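Dehydrogenase (Thermotoga maritima, PDB 3EZY) catalyses the NAD(+)-dependent oxidation of myo-inositol to scyllo-inosose, and thus probably serves in a myo-inositol degradation pathway. Local coordinates at residues 178-181 with 182-186; 217-220 with 221-225; 279-282 with 283-287; 291-294 with 295-299. All coordinates share one frame; numbering follows the deposited sequence.

Interaction 1: 178-181 with 182-186; sequences FDMA and RYIMG
Met180 SD meets the ring of Tyr183 at its edge, near the ring plane. The sulfur lies 5.1 Å from the centroid of the Tyr183 ring and 82° off its normal, a Met-aromatic contact. Lys134 adds a cation-pi contact to the same ring. The guanidinium of Arg182 has Asp179 OD1 at its edge. The two charges are not in direct contact, since Asp179 OD1 and Arg182 NH1 are 4.4 Å apart. A water bridges them, giving a bond to Asp179 OD1 and taking one from Arg182 NH1. Each group has a stronger partner elsewhere: Arg125 for Asp179, Glu188 for Arg182.

Met180 also touches Ile184, one turn on. Its CG is anti to the backbone N (chi1 -169°), and bends at the next two torsions bring SD to 3.6 Å from Ile184 CD1. An alanine in place of Ile184 would probably open a gap beside the Met180 sulfur and hold its thioether less firmly. Regular helix bonds join the backbone, such as Ile184 N to Met180 O at 2.7 Å. Gly186, with positive phi, ends the helix.

Helix 174-185 belongs to the C-terminal domain. Phe178 and Ala181 pack on strand 212-219. Met180 and Ile184 face helix 128-138, while Phe178 and Arg182 also reach helix 306-325.

Interaction 2: 217-220 with 221-225; sequences LRFK and SGALG
Leu217 and Gly225 form an antiparallel hydrogen-bonded pair, with Leu217 N to Gly225 O at 2.8 Å and Gly225 N to Leu217 O at 2.9 Å. Arg218 and Leu224 are the next, non-hydrogen-bonded pair. Phe219 N bonds to Ala223 O at 3.0 Å. A type I turn from Phe219 to Gly222 with a G1 beta bulge makes this a 3:5 hairpin, Gly222 N bonding to Phe219 O. The bulge needs the positive phi of Gly222 (93°), where a CB would jam against the preceding carbonyl O. Ser221 OG accepts from Ala223 N at 3.2 Å, an ST turn, and bonds to Glu187.

Arg218 and Leu224 lie side by side. Leu224 CD2 sits over one face of the guanidinium, while Arg218 NE salt-bridges Asp195 of the second subunit. Phe219 CG is anti to its carbonyl carbon (chi1 -64°), which brings the ring edge against the backbone of Ala223 to Gly225. Ala223 O lies in its plane, 3.5 Å from Phe219 CD2. A CB on Gly225 would crowd Phe219 CE2.

The hairpin belongs to the C-terminal domain's mixed sheet. Leu217 and Phe219 pack on helix 174-185 and strand 189-197. Leu224 packs on Val214 of the second subunit.

Interaction 3: 279-282 with 283-287; sequences ERYR and DSYLE
Tyr281 O takes two hydrogen bonds from the next turn. Ser284 OG gives one at 2.9 Å, and Tyr285 N gives the other at 3.0 Å. The hydroxyl comes in bent, at a C=O...OG angle of 126°, whereas the amide lies nearly along the C=O axis. Ser284 OG stands between its backbone N and carbonyl carbon (chi1 71°), which turns it back to this oxygen. Leu286 N bonds to Arg282 O in the regular way.

Waters replace two direct helix bonds. One links Glu279 O to Asp283 N, and another links Arg280 O to Ser284 N. The helix is kinked here.

Apolar contact joins the two tyrosines, with Tyr281 CB 3.6 Å from Tyr285 CE2. Arg280 CG sits over the centre of one face of the Tyr281 ring, 3.7 Å above it. Ser284 OG lies at the edge of the same ring.

Beyond residues 279-287, Ser284 OG bonds to Asn123, Tyr281 OH to Gln239 and Arg282 NH1 to Asn20. An alanine at Ser284 would probably deprive Tyr281 O of its hydroxyl donor and Asn123 of a partner.

Such a helix kink, with waters inserted between the C=O and N-H of successive turns, lies in helix 277-298, where Tyr285 packs on helix 12-20, which follows the strand opening the Rossmann-type domain.

Interaction 4: 291-294 with 295-299; sequences TFIK and NVKSG
Phe292 and Val296 meet one turn apart near the end of helix 277-298, which closes in a Schellman motif at Gly299. Val296 CG2 lies over one face of the Phe292 ring, 4.0 Å from its centroid and 19° off the normal, a CH-pi contact. Phe292 CG is anti to the backbone N (chi1 175°), which lays the ring beneath this methyl. Both side chains pack on strands of the Rossmann-type domain: Phe292 on strand 67-70, Val296 on strand 3-8.

Ile293 and Lys297 run side by side. The lysine chain is extended until its last torsion, and its CE touches Ile293 CG2 at 3.5 Å. Its amino group goes on to Asp26 O.

Asn295 crosses both Thr291 and Lys294. Its amide stands by Thr291 CG2, with OD1 4.0 Å away. Asn295 ND2 and Lys294 NZ share a water, and both also hold Glu300. Asn295 OD1 is taken by Ala303 N, so both ends of this buried amide are engaged.

At the helix end Lys294 O is gripped twice by Ser298. Ser298 OG and Ser298 N each reach Lys294 O at 2.9 Å, from opposite faces of the carbonyl plane.

Overall arrangement
All four are local contacts. Interactions 1 and 2 touch in the C-terminal domain: Ala181 CB packs 3.6 Å from Leu217 CD1, and Met185 meets Phe219 and Ala223. Interaction 1 is buried. Interaction 2 is partly buried, lies farther from the chain's centre and alone of the four reaches another subunit. Interactions 3 and 4 lie on one helix, 277-298, and both pack against the Rossmann-type domain. Both are partly buried, with more exposed residues in interaction 4 at the helix end. Sulfur and apolar contacts mark the core helix, strand pairing and a turn the hairpin. Waters bridge side chains in interactions 1 and 4, but backbone groups at the kink of interaction 3.

Interaction 1: 178-181 with 182-186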
loop_
_atom_site.group_PDB
_atom_site.type_symbol
_atom_site.label_atom_id
_atom_site.label_comp_id
_atom_site.label_asym_id
_atom_site.label_seq_id
_atom_site.Cartn_x
_atom_site.Cartn_y
_atom_site.Cartn_z
ATOM N N PHE A 178 -12.972 23.892 6.755
ATOM C CA PHE A 178 -14.203 24.477 6.215
ATOM C C PHE A 178 -13.957 25.018 4.795
ATOM O O PHE A 178 -14.784 24.828 3.921
ATOM C CB PHE A 178 -14.689 25.629 7.097
ATOM C CG PHE A 178 -15.158 25.226 8.457
ATOM C CD1 PHE A 178 -16.075 24.195 8.630
ATOM C CD2 PHE A 178 -14.698 25.915 9.582
ATOM C CE1 PHE A 178 -16.567 23.877 9.920
ATOM C CE2 PHE A 178 -15.144 25.611 10.856
ATOM C CZ PHE A 178 -16.100 24.560 11.034
ATOM N N ASP A 179 -12.831 25.704 4.571
ATOM C CA ASP A 179 -12.524 26.190 3.239
ATOM C C ASP A 179 -12.330 24.984 2.301
ATOM O O ASP A 179 -12.839 24.966 1.158
ATOM C CB ASP A 179 -11.255 27.072 3.231
ATOM C CG ASP A 179 -10.902 27.550 1.824
ATOM O OD1 ASP A 179 -11.655 28.416 1.272
ATOM O OD2 ASP A 179 -9.939 26.988 1.221
ATOM N N MET A 180 -11.604 23.970 2.779
ATOM C CA MET A 180 -11.337 22.810 1.918
ATOM C C MET A 180 -12.660 22.130 1.494
ATOM O O MET A 180 -12.853 21.702 0.311
ATOM C CB MET A 180 -10.414 21.823 2.634
ATOM C CG MET A 180 -9.841 20.700 1.747
ATOM S SD MET A 180 -8.930 21.084 0.218
ATOM C CE MET A 180 -7.949 22.442 0.872
ATOM N N ALA A 181 -13.561 22.032 2.460
ATOM C CA ALA A 181 -14.877 21.479 2.202
ATOM C C ALA A 181 -15.600 22.160 1.060
ATOM O O ALA A 181 -16.158 21.486 0.196
ATOM C CB ALA A 181 -15.746 21.508 3.503
ATOM N N ARG A 182 -15.652 23.498 1.089
ATOM C CA ARG A 182 -16.319 24.278 0.065
ATOM C C ARG A 182 -15.578 24.105 -1.257
ATOM O O ARG A 182 -16.197 23.933 -2.291
ATOM C CB ARG A 182 -16.324 25.775 0.427
ATOM C CG ARG A 182 -17.172 26.070 1.676
ATOM C CD ARG A 182 -17.192 27.582 1.995
ATOM N NE ARG A 182 -17.781 28.364 0.914
ATOM C CZ ARG A 182 -17.126 29.203 0.117
ATOM N NH1 ARG A 182 -15.815 29.385 0.250
ATOM N NH2 ARG A 182 -17.801 29.862 -0.835
ATOM N N TYR A 183 -14.254 24.168 -1.209
ATOM C CA TYR A 183 -13.440 24.059 -2.411
ATOM C C TYR A 183 -13.586 22.690 -3.080
ATOM O O TYR A 183 -13.718 22.601 -4.308
ATOM C CB TYR A 183 -12.014 24.237 -1.989
ATOM C CG TYR A 183 -10.957 24.057 -3.030
ATOM C CD1 TYR A 183 -10.883 24.885 -4.168
ATOM C CD2 TYR A 183 -9.947 23.121 -2.820
ATOM C CE1 TYR A 183 -9.852 24.722 -5.086
ATOM C CE2 TYR A 183 -8.940 22.960 -3.713
ATOM C CZ TYR A 183 -8.896 23.745 -4.833
ATOM O OH TYR A 183 -7.852 23.529 -5.679
ATOM N N ILE A 184 -13.568 21.629 -2.275
ATOM C CA ILE A 184 -13.672 20.273 -2.829
ATOM C C ILE A 184 -15.096 19.979 -3.328
ATOM O O ILE A 184 -15.271 19.392 -4.385
ATOM C CB ILE A 184 -13.316 19.182 -1.794
ATOM C CG1 ILE A 184 -11.866 19.324 -1.267
ATOM C CG2 ILE A 184 -13.639 17.746 -2.340
ATOM C CD1 ILE A 184 -10.789 19.196 -2.268
ATOM N N MET A 185 -16.106 20.369 -2.559
ATOM C CA MET A 185 -17.469 19.948 -2.870
ATOM C C MET A 185 -18.191 20.842 -3.878
ATOM O O MET A 185 -19.195 20.416 -4.452
ATOM C CB MET A 185 -18.318 19.770 -1.610
ATOM C CG MET A 185 -17.831 18.610 -0.680
ATOM S SD MET A 185 -17.855 16.892 -1.306
ATOM C CE MET A 185 -19.458 16.516 -0.609
ATOM N N GLY A 186 -17.686 22.055 -4.082
ATOM C CA GLY A 186 -18.199 22.925 -5.110
ATOM C C GLY A 186 -19.583 23.462 -4.771
ATOM O O GLY A 186 -20.315 23.902 -5.654
HETATM O O HOH W 1 -14.017 29.163 2.315
#

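Interaction 2: 217-220 with 221-225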
loop_
_atom_site.group_PDB
_atom_site.type_symbol
_atom_site.label_atom_id
_atom_site.label_comp_id
_atom_site.label_asym_id
_atom_site.label_seq_id
_atom_site.Cartn_x
_atom_site.Cartn_y
_atom_site.Cartn_z
ATOM N N LEU A 217 -21.156 18.536 8.573
ATOM C CA LEU A 217 -21.587 19.544 7.617
ATOM C C LEU A 217 -22.740 18.961 6.808
ATOM O O LEU A 217 -22.662 17.827 6.363
ATOM C CB LEU A 217 -20.467 19.878 6.630
ATOM C CG LEU A 217 -19.077 20.139 7.216
ATOM C CD1 LEU A 217 -18.059 20.304 6.052
ATOM C CD2 LEU A 217 -19.103 21.394 8.093
ATOM N N ARG A 218 -23.806 19.738 6.635
ATOM C CA ARG A 218 -24.825 19.434 5.653
ATOM C C ARG A 218 -24.738 20.466 4.522
ATOM O O ARG A 218 -24.919 21.709 4.725
ATOM C CB ARG A 218 -26.221 19.430 6.278
ATOM C CG ARG A 218 -27.313 19.504 5.233
ATOM C CD ARG A 218 -28.705 19.408 5.845
ATOM N NE ARG A 218 -28.986 18.065 6.330
ATOM C CZ ARG A 218 -29.489 17.088 5.578
ATOM N NH1 ARG A 218 -29.774 17.302 4.294
ATOM N NH2 ARG A 218 -29.699 15.897 6.112
ATOM N N PHE A 219 -24.472 19.964 3.331
ATOM C CA PHE A 219 -24.378 20.816 2.153
ATOM C C PHE A 219 -25.732 21.035 1.481
ATOM O O PHE A 219 -26.685 20.264 1.654
ATOM C CB PHE A 219 -23.442 20.191 1.138
ATOM C CG PHE A 219 -22.021 20.077 1.606
ATOM C CD1 PHE A 219 -21.104 21.101 1.333
ATOM C CD2 PHE A 219 -21.603 18.939 2.327
ATOM C CE1 PHE A 219 -19.773 20.987 1.724
ATOM C CE2 PHE A 219 -20.293 18.812 2.741
ATOM C CZ PHE A 219 -19.365 19.830 2.457
ATOM N N LYS A 220 -25.790 22.084 0.674
ATOM C CA LYS A 220 -26.999 22.452 -0.065
ATOM C C LYS A 220 -27.654 21.269 -0.785
ATOM O O LYS A 220 -28.862 21.125 -0.739
ATOM C CB LYS A 220 -26.629 23.552 -1.059
ATOM C CG LYS A 220 -27.732 24.029 -1.962
ATOM C CD LYS A 220 -27.177 25.179 -2.833
ATOM C CE LYS A 220 -27.919 25.304 -4.162
ATOM N NZ LYS A 220 -29.352 25.680 -3.875
ATOM N N SER A 221 -26.852 20.406 -1.409
ATOM C CA SER A 221 -27.351 19.239 -2.152
ATOM C C SER A 221 -27.881 18.100 -1.266
ATOM O O SER A 221 -28.432 17.129 -1.778
ATOM C CB SER A 221 -26.229 18.665 -3.046
ATOM O OG SER A 221 -25.204 18.039 -2.247
ATOM N N GLY A 222 -27.685 18.194 0.048
ATOM C CA GLY A 222 -27.968 17.057 0.937
ATOM C C GLY A 222 -26.758 16.156 1.204
ATOM O O GLY A 222 -26.805 15.301 2.067
ATOM N N ALA A 223 -25.685 16.326 0.439
ATOM C CA ALA A 223 -24.410 15.645 0.748
ATOM C C ALA A 223 -24.057 15.974 2.203
ATOM O O ALA A 223 -24.458 17.029 2.735
ATOM C CB ALA A 223 -23.324 16.142 -0.198
ATOM N N LEU A 224 -23.371 15.064 2.872
ATOM C CA LEU A 224 -22.910 15.271 4.243
ATOM C C LEU A 224 -21.387 15.227 4.343
ATOM O O LEU A 224 -20.726 14.562 3.578
ATOM C CB LEU A 224 -23.493 14.182 5.161
ATOM C CG LEU A 224 -25.010 14.156 5.128
ATOM C CD1 LEU A 224 -25.536 12.832 5.660
ATOM C CD2 LEU A 224 -25.612 15.374 5.870
ATOM N N GLY A 225 -20.828 15.890 5.334
ATOM C CA GLY A 225 -19.401 15.757 5.555
ATOM C C GLY A 225 -19.081 15.733 7.024
ATOM O O GLY A 225 -19.895 16.160 7.862
#

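Interaction 3: 279-282 with 283-287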
loop_
_atom_site.group_PDB
_atom_site.type_symbol
_atom_site.label_atom_id
_atom_site.label_comp_id
_atom_site.label_asym_id
_atom_site.label_seq_id
_atom_site.Cartn_x
_atom_site.Cartn_y
_atom_site.Cartn_z
ATOM N N GLU A 279 8.867 21.151 5.762
ATOM C CA GLU A 279 8.851 20.030 4.820
ATOM C C GLU A 279 7.416 19.728 4.422
ATOM O O GLU A 279 7.150 19.346 3.301
ATOM C CB GLU A 279 9.507 18.775 5.415
ATOM C CG GLU A 279 8.721 18.168 6.560
ATOM C CD GLU A 279 9.389 16.897 7.146
ATOM O OE1 GLU A 279 10.361 16.398 6.553
ATOM O OE2 GLU A 279 8.977 16.412 8.212
ATOM N N ARG A 280 6.482 19.922 5.341
ATOM C CA ARG A 280 5.054 19.708 5.026
ATOM C C ARG A 280 4.481 20.748 4.040
ATOM O O ARG A 280 3.768 20.398 3.075
ATOM C CB ARG A 280 4.194 19.664 6.311
ATOM C CG ARG A 280 2.665 19.673 6.052
ATOM C CD ARG A 280 2.253 18.337 5.409
ATOM N NE ARG A 280 0.839 18.256 5.042
ATOM C CZ ARG A 280 0.291 18.820 3.958
ATOM N NH1 ARG A 280 1.026 19.572 3.137
ATOM N NH2 ARG A 280 -1.015 18.672 3.710
ATOM N N TYR A 281 4.763 22.023 4.294
ATOM C CA TYR A 281 3.957 23.086 3.685
ATOM C C TYR A 281 4.627 23.922 2.614
ATOM O O TYR A 281 3.970 24.731 1.927
ATOM C CB TYR A 281 3.445 24.042 4.778
ATOM C CG TYR A 281 2.304 23.509 5.657
ATOM C CD1 TYR A 281 2.438 23.470 7.027
ATOM C CD2 TYR A 281 1.086 23.081 5.096
ATOM C CE1 TYR A 281 1.406 23.040 7.841
ATOM C CE2 TYR A 281 0.046 22.637 5.881
ATOM C CZ TYR A 281 0.211 22.633 7.264
ATOM O OH TYR A 281 -0.794 22.188 8.073
ATOM N N ARG A 282 5.938 23.789 2.495
ATOM C CA ARG A 282 6.681 24.721 1.649
ATOM C C ARG A 282 6.203 24.769 0.196
ATOM O O ARG A 282 6.082 25.867 -0.393
ATOM C CB ARG A 282 8.182 24.389 1.705
ATOM C CG ARG A 282 8.991 24.898 0.522
ATOM C CD ARG A 282 9.444 26.318 0.703
ATOM N NE ARG A 282 10.577 26.457 1.630
ATOM C CZ ARG A 282 11.046 27.634 2.082
ATOM N NH1 ARG A 282 10.485 28.783 1.702
ATOM N NH2 ARG A 282 12.076 27.668 2.923
ATOM N N ASP A 283 5.936 23.606 -0.401
ATOM C CA ASP A 283 5.499 23.593 -1.797
ATOM C C ASP A 283 4.120 24.216 -1.987
ATOM O O ASP A 283 3.886 24.872 -2.998
ATOM C CB ASP A 283 5.478 22.188 -2.403
ATOM C CG ASP A 283 5.086 22.210 -3.872
ATOM O OD1 ASP A 283 5.735 22.965 -4.657
ATOM O OD2 ASP A 283 4.107 21.498 -4.255
ATOM N N SER A 284 3.210 24.013 -1.031
ATOM C CA SER A 284 1.861 24.630 -1.136
ATOM C C SER A 284 1.964 26.153 -1.012
ATOM O O SER A 284 1.284 26.885 -1.705
ATOM C CB SER A 284 0.893 24.073 -0.072
ATOM O OG SER A 284 1.212 24.520 1.235
ATOM N N TYR A 285 2.850 26.657 -0.148
ATOM C CA TYR A 285 3.041 28.112 -0.116
ATOM C C TYR A 285 3.661 28.660 -1.400
ATOM O O TYR A 285 3.276 29.739 -1.899
ATOM C CB TYR A 285 3.895 28.515 1.096
ATOM C CG TYR A 285 3.169 28.429 2.405
ATOM C CD1 TYR A 285 2.019 29.179 2.638
ATOM C CD2 TYR A 285 3.667 27.642 3.434
ATOM C CE1 TYR A 285 1.343 29.116 3.862
ATOM C CE2 TYR A 285 3.019 27.571 4.667
ATOM C CZ TYR A 285 1.866 28.329 4.874
ATOM O OH TYR A 285 1.227 28.224 6.079
ATOM N N LEU A 286 4.643 27.943 -1.944
ATOM C CA LEU A 286 5.271 28.407 -3.160
ATOM C C LEU A 286 4.203 28.517 -4.250
ATOM O O LEU A 286 4.138 29.515 -4.974
ATOM C CB LEU A 286 6.326 27.402 -3.619
ATOM C CG LEU A 286 6.893 27.745 -4.993
ATOM C CD1 LEU A 286 7.722 29.067 -4.945
ATOM C CD2 LEU A 286 7.741 26.583 -5.547
ATOM N N GLU A 287 3.389 27.476 -4.386
ATOM C CA GLU A 287 2.389 27.451 -5.461
ATOM C C GLU A 287 1.259 28.477 -5.269
ATOM O O GLU A 287 0.719 29.052 -6.250
ATOM C CB GLU A 287 1.780 26.062 -5.542
ATOM C CG GLU A 287 0.768 25.903 -6.669
ATOM C CD GLU A 287 1.432 25.727 -8.053
ATOM O OE1 GLU A 287 2.707 25.734 -8.163
ATOM O OE2 GLU A 287 0.652 25.584 -9.028
HETATM O O HOH W 2 6.333 21.112 0.713
HETATM O O HOH W 3 3.104 21.512 0.481
#

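Interaction 4: 291-294 with 295-299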
loop_
_atom_site.group_PDB
_atom_site.type_symbol
_atom_site.label_atom_id
_atom_site.label_comp_id
_atom_site.label_asym_id
_atom_site.label_seq_id
_atom_site.Cartn_x
_atom_site.Cartn_y
_atom_site.Cartn_z
ATOM N N THR A 291 0.492 31.875 -7.724
ATOM C CA THR A 291 -0.873 32.078 -8.220
ATOM C C THR A 291 -1.324 33.516 -7.971
ATOM O O THR A 291 -1.900 34.144 -8.863
ATOM C CB THR A 291 -1.906 31.086 -7.597
ATOM O OG1 THR A 291 -1.463 29.740 -7.823
ATOM C CG2 THR A 291 -3.301 31.263 -8.215
ATOM N N PHE A 292 -1.072 34.003 -6.759
ATOM C CA PHE A 292 -1.304 35.405 -6.409
ATOM C C PHE A 292 -0.622 36.372 -7.401
ATOM O O PHE A 292 -1.222 37.350 -7.868
ATOM C CB PHE A 292 -0.802 35.700 -4.977
ATOM C CG PHE A 292 -0.910 37.181 -4.596
ATOM C CD1 PHE A 292 -2.155 37.792 -4.527
ATOM C CD2 PHE A 292 0.226 37.944 -4.345
ATOM C CE1 PHE A 292 -2.294 39.123 -4.199
ATOM C CE2 PHE A 292 0.112 39.300 -3.997
ATOM C CZ PHE A 292 -1.157 39.888 -3.932
ATOM N N ILE A 293 0.639 36.116 -7.689
ATOM C CA ILE A 293 1.415 36.925 -8.637
ATOM C C ILE A 293 0.828 36.851 -10.061
ATOM O O ILE A 293 0.688 37.872 -10.726
ATOM C CB ILE A 293 2.878 36.463 -8.614
ATOM C CG1 ILE A 293 3.499 36.854 -7.276
ATOM C CG2 ILE A 293 3.670 37.041 -9.825
ATOM C CD1 ILE A 293 4.791 36.104 -6.979
ATOM N N LYS A 294 0.491 35.645 -10.520
ATOM C CA LYS A 294 -0.226 35.449 -11.777
ATOM C C LYS A 294 -1.525 36.249 -11.823
ATOM O O LYS A 294 -1.802 36.917 -12.826
ATOM C CB LYS A 294 -0.569 33.963 -11.981
ATOM C CG LYS A 294 -1.348 33.674 -13.306
ATOM C CD LYS A 294 -1.738 32.186 -13.488
ATOM C CE LYS A 294 -2.811 31.740 -12.472
ATOM N NZ LYS A 294 -4.239 32.030 -12.925
ATOM N N ASN A 295 -2.328 36.206 -10.751
ATOM C CA ASN A 295 -3.607 36.924 -10.773
ATOM C C ASN A 295 -3.326 38.426 -10.908
ATOM O O ASN A 295 -3.985 39.132 -11.668
ATOM C CB ASN A 295 -4.428 36.742 -9.489
ATOM C CG ASN A 295 -4.778 35.298 -9.193
ATOM O OD1 ASN A 295 -4.914 34.949 -8.026
ATOM N ND2 ASN A 295 -4.963 34.473 -10.229
ATOM N N VAL A 296 -2.383 38.915 -10.108
ATOM C CA VAL A 296 -1.971 40.318 -10.163
ATOM C C VAL A 296 -1.471 40.746 -11.545
ATOM O O VAL A 296 -1.966 41.701 -12.120
ATOM C CB VAL A 296 -0.894 40.639 -9.121
ATOM C CG1 VAL A 296 -0.301 42.045 -9.389
ATOM C CG2 VAL A 296 -1.489 40.550 -7.735
ATOM N N LYS A 297 -0.496 40.032 -12.076
ATOM C CA LYS A 297 0.048 40.360 -13.377
ATOM C C LYS A 297 -0.993 40.322 -14.479
ATOM O O LYS A 297 -0.911 41.090 -15.450
ATOM C CB LYS A 297 1.163 39.393 -13.756
ATOM C CG LYS A 297 2.455 39.582 -13.031
ATOM C CD LYS A 297 3.398 38.509 -13.530
ATOM C CE LYS A 297 4.743 38.517 -12.828
ATOM N NZ LYS A 297 5.671 39.529 -13.415
ATOM N N SER A 298 -1.950 39.410 -14.353
ATOM C CA SER A 298 -2.877 39.144 -15.440
ATOM C C SER A 298 -4.207 39.854 -15.236
ATOM O O SER A 298 -5.102 39.752 -16.077
ATOM C CB SER A 298 -3.077 37.632 -15.594
ATOM O OG SER A 298 -1.807 36.970 -15.690
ATOM N N GLY A 299 -4.341 40.578 -14.127
ATOM C CA GLY A 299 -5.598 41.264 -13.802
ATOM C C GLY A 299 -6.781 40.339 -13.518
ATOM O O GLY A 299 -7.928 40.682 -13.783
HETATM O O HOH W 4 -6.358 31.699 -10.621
#